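Local coordinates for bacteriocin immunity protein (Pseudomonas aeruginosa, PDB 4UHP), which binds the DNase domain of pyocin AP41 in a very tight complex, probably protecting the producing cell from the toxin, at residues I18-F22 with R37-V42. Numbering follows the deposited sequence.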
ATOM      1  N   ILE D  18       0.720  12.091 -13.984  1.00 25.83           N
ATOM      2  CA  ILE D  18       1.315  10.955 -13.288  1.00 26.36           C
ATOM      3  C   ILE D  18       0.594  10.673 -11.974  1.00 28.12           C
ATOM      4  O   ILE D  18       0.321   9.517 -11.638  1.00 24.52           O
ATOM      5  CB  ILE D  18       2.812  11.191 -13.000  1.00 28.48           C
ATOM      6  CG1 ILE D  18       3.596  11.333 -14.305  1.00 31.86           C
ATOM      7  CG2 ILE D  18       3.386  10.063 -12.161  1.00 27.19           C
ATOM      8  CD1 ILE D  18       5.076  11.547 -14.096  1.00 36.49           C
ATOM      9  N   ILE D  19       0.285  11.735 -11.234  1.00 25.62           N
ATOM     10  CA  ILE D  19      -0.360  11.598  -9.933  1.00 23.64           C
ATOM     11  C   ILE D  19      -1.750  10.971 -10.054  1.00 24.71           C
ATOM     12  O   ILE D  19      -2.160  10.176  -9.206  1.00 18.23           O
ATOM     13  CB  ILE D  19      -0.470  12.957  -9.220  1.00 22.61           C
ATOM     14  CG1 ILE D  19       0.909  13.608  -9.107  1.00 23.15           C
ATOM     15  CG2 ILE D  19      -1.075  12.787  -7.840  1.00 21.42           C
ATOM     16  CD1 ILE D  19       1.934  12.730  -8.413  1.00 19.37           C
ATOM     17  N   GLU D  20      -2.463  11.311 -11.123  1.00 25.72           N
ATOM     18  CA  GLU D  20      -3.799  10.774 -11.356  1.00 29.23           C
ATOM     19  C   GLU D  20      -3.784   9.249 -11.468  1.00 30.05           C
ATOM     20  O   GLU D  20      -4.790   8.587 -11.213  1.00 23.03           O
ATOM     21  CB  GLU D  20      -4.406  11.389 -12.618  1.00 35.22           C
ATOM     22  CG  GLU D  20      -4.833  12.839 -12.452  1.00 42.03           C
ATOM     23  CD  GLU D  20      -5.232  13.490 -13.762  1.00 49.11           C
ATOM     24  OE1 GLU D  20      -4.878  12.951 -14.831  1.00 52.33           O
ATOM     25  OE2 GLU D  20      -5.893  14.549 -13.719  1.00 51.96           O
ATOM     26  N   GLU D  21      -2.634   8.699 -11.840  1.00 24.93           N
ATOM     27  CA  GLU D  21      -2.498   7.260 -12.023  1.00 29.24           C
ATOM     28  C   GLU D  21      -2.538   6.527 -10.678  1.00 23.87           C
ATOM     29  O   GLU D  21      -2.713   5.311 -10.628  1.00 26.99           O
ATOM     30  CB  GLU D  21      -1.203   6.949 -12.783  1.00 34.98           C
ATOM     31  CG  GLU D  21      -1.173   5.581 -13.446  1.00 41.63           C
ATOM     32  CD  GLU D  21      -0.259   5.530 -14.661  1.00 40.36           C
ATOM     33  OE1 GLU D  21       0.129   6.605 -15.168  1.00 38.79           O
ATOM     34  OE2 GLU D  21       0.074   4.413 -15.108  1.00 39.52           O
ATOM     35  N   PHE D  22      -2.391   7.277  -9.589  1.00 23.58           N
ATOM     36  CA  PHE D  22      -2.506   6.710  -8.248  1.00 23.16           C
ATOM     37  C   PHE D  22      -3.960   6.646  -7.780  1.00 29.19           C
ATOM     38  O   PHE D  22      -4.234   6.301  -6.631  1.00 27.73           O
ATOM     39  CB  PHE D  22      -1.673   7.521  -7.252  1.00 18.99           C
ATOM     40  CG  PHE D  22      -0.194   7.425  -7.482  1.00 22.90           C
ATOM     41  CD1 PHE D  22       0.544   6.404  -6.911  1.00 25.24           C
ATOM     42  CD2 PHE D  22       0.457   8.350  -8.279  1.00 28.94           C
ATOM     43  CE1 PHE D  22       1.905   6.310  -7.126  1.00 29.42           C
ATOM     44  CE2 PHE D  22       1.816   8.261  -8.498  1.00 32.00           C
ATOM     45  CZ  PHE D  22       2.542   7.239  -7.921  1.00 31.19           C
ATOM     46  N   ARG D  37       4.642  -1.146 -12.184  1.00 30.51           N
ATOM     47  CA  ARG D  37       4.557   0.197 -12.748  1.00 32.25           C
ATOM     48  C   ARG D  37       4.316   1.221 -11.645  1.00 32.64           C
ATOM     49  O   ARG D  37       4.951   2.275 -11.617  1.00 26.96           O
ATOM     50  CB  ARG D  37       3.451   0.296 -13.801  1.00 33.94           C
ATOM     51  CG  ARG D  37       3.118   1.739 -14.166  1.00 35.71           C
ATOM     52  CD  ARG D  37       2.329   1.863 -15.457  1.00 36.77           C
ATOM     53  NE  ARG D  37       2.077   3.268 -15.771  1.00 38.93           N
ATOM     54  CZ  ARG D  37       2.928   4.053 -16.424  1.00 42.40           C
ATOM     55  NH1 ARG D  37       4.089   3.571 -16.847  1.00 47.27           N
ATOM     56  NH2 ARG D  37       2.618   5.320 -16.656  1.00 40.15           N
ATOM     57  N   MET D  38       3.398   0.912 -10.736  1.00 25.28           N
ATOM     58  CA  MET D  38       3.110   1.820  -9.633  1.00 23.29           C
ATOM     59  C   MET D  38       4.315   1.916  -8.696  1.00 28.99           C
ATOM     60  O   MET D  38       4.598   2.983  -8.151  1.00 27.04           O
ATOM     61  CB  MET D  38       1.858   1.373  -8.878  1.00 28.71           C
ATOM     62  CG  MET D  38       0.606   1.308  -9.744  1.00 23.79           C
ATOM     63  SD  MET D  38       0.363   2.777 -10.775  1.00 26.07           S
ATOM     64  CE  MET D  38       0.208   4.051  -9.526  1.00 24.49           C
ATOM     65  N   ASP D  39       5.028   0.803  -8.524  1.00 25.67           N
ATOM     66  CA  ASP D  39       6.285   0.808  -7.779  1.00 26.93           C
ATOM     67  C   ASP D  39       7.245   1.833  -8.378  1.00 28.97           C
ATOM     68  O   ASP D  39       7.842   2.635  -7.659  1.00 26.68           O
ATOM     69  CB  ASP D  39       6.931  -0.582  -7.783  1.00 30.05           C
ATOM     70  CG  ASP D  39       6.254  -1.550  -6.825  1.00 30.85           C
ATOM     71  OD1 ASP D  39       5.149  -1.238  -6.337  1.00 29.16           O
ATOM     72  OD2 ASP D  39       6.822  -2.633  -6.566  1.00 34.61           O
ATOM     73  N   LYS D  40       7.374   1.805  -9.701  1.00 27.79           N
ATOM     74  CA  LYS D  40       8.258   2.721 -10.411  1.00 31.69           C
ATOM     75  C   LYS D  40       7.819   4.176 -10.256  1.00 28.68           C
ATOM     76  O   LYS D  40       8.651   5.068 -10.099  1.00 27.50           O
ATOM     77  CB  LYS D  40       8.323   2.358 -11.897  1.00 34.93           C
ATOM     78  CG  LYS D  40       9.230   3.269 -12.711  1.00 44.09           C
ATOM     79  CD  LYS D  40       9.058   3.053 -14.205  1.00 47.87           C
ATOM     80  CE  LYS D  40       9.894   4.046 -14.997  1.00 52.74           C
ATOM     81  NZ  LYS D  40       9.693   3.900 -16.464  1.00 60.50           N
ATOM     82  N   LEU D  41       6.511   4.406 -10.306  1.00 23.87           N
ATOM     83  CA  LEU D  41       5.973   5.762 -10.220  1.00 27.24           C
ATOM     84  C   LEU D  41       6.162   6.353  -8.826  1.00 23.49           C
ATOM     85  O   LEU D  41       6.482   7.534  -8.683  1.00 25.16           O
ATOM     86  CB  LEU D  41       4.492   5.779 -10.602  1.00 25.24           C
ATOM     87  CG  LEU D  41       4.157   5.443 -12.058  1.00 26.98           C
ATOM     88  CD1 LEU D  41       2.666   5.594 -12.307  1.00 29.64           C
ATOM     89  CD2 LEU D  41       4.956   6.316 -13.011  1.00 28.19           C
ATOM     90  N   VAL D  42       5.961   5.528  -7.803  1.00 22.73           N
ATOM     91  CA  VAL D  42       6.159   5.949  -6.419  1.00 27.22           C
ATOM     92  C   VAL D  42       7.594   6.391  -6.165  1.00 33.80           C
ATOM     93  O   VAL D  42       7.838   7.471  -5.631  1.00 37.78           O
ATOM     94  CB  VAL D  42       5.819   4.822  -5.421  1.00 27.99           C
ATOM     95  CG1 VAL D  42       6.370   5.151  -4.038  1.00 29.49           C
ATOM     96  CG2 VAL D  42       4.322   4.590  -5.363  1.00 24.98           C
TER
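Over one face of the Phe22 ring lies the methyl group of Met38, CE standing 3.9 Å from the ring centroid in a CH-pi contact displaced toward the rim. Val42 meets the ring edge, with CG2 3.5 Å from Phe22 CE1, while Leu41 CB approaches Phe22 CZ obliquely at 3.6 Å. Methionine suits the face because its unbranched chain, bent at chi2 and chi3 (-47° and -61°), can fold the polarisable end over the ring. The carboxylate of Glu21 lies at the edge of the Arg37 guanidinium, the two planes 31° apart, in a two-point salt bridge: arginine's NE and NH2 share one edge, matching the two carboxylate oxygens, with NE bonded to Glu21 OE2 and Arg37 NH2 meeting Glu21 OE1 at 3.2 Å on its syn side. In this all-helical fold of the colicin/pyocin immunity family, the contact joins segment 18-22, on helix 12-19, to helix 31-49. The Glu21 chain, extended beyond CG, is long enough to reach across to helix 31-49. Leucine's fork lets Leu41 CD1 lie against Glu21 while Leu41 CD2 faces Ile18 CG2 at 4.2 Å. Phe22 and Met38 each pack on an aromatic side chain of the partner protein's chain.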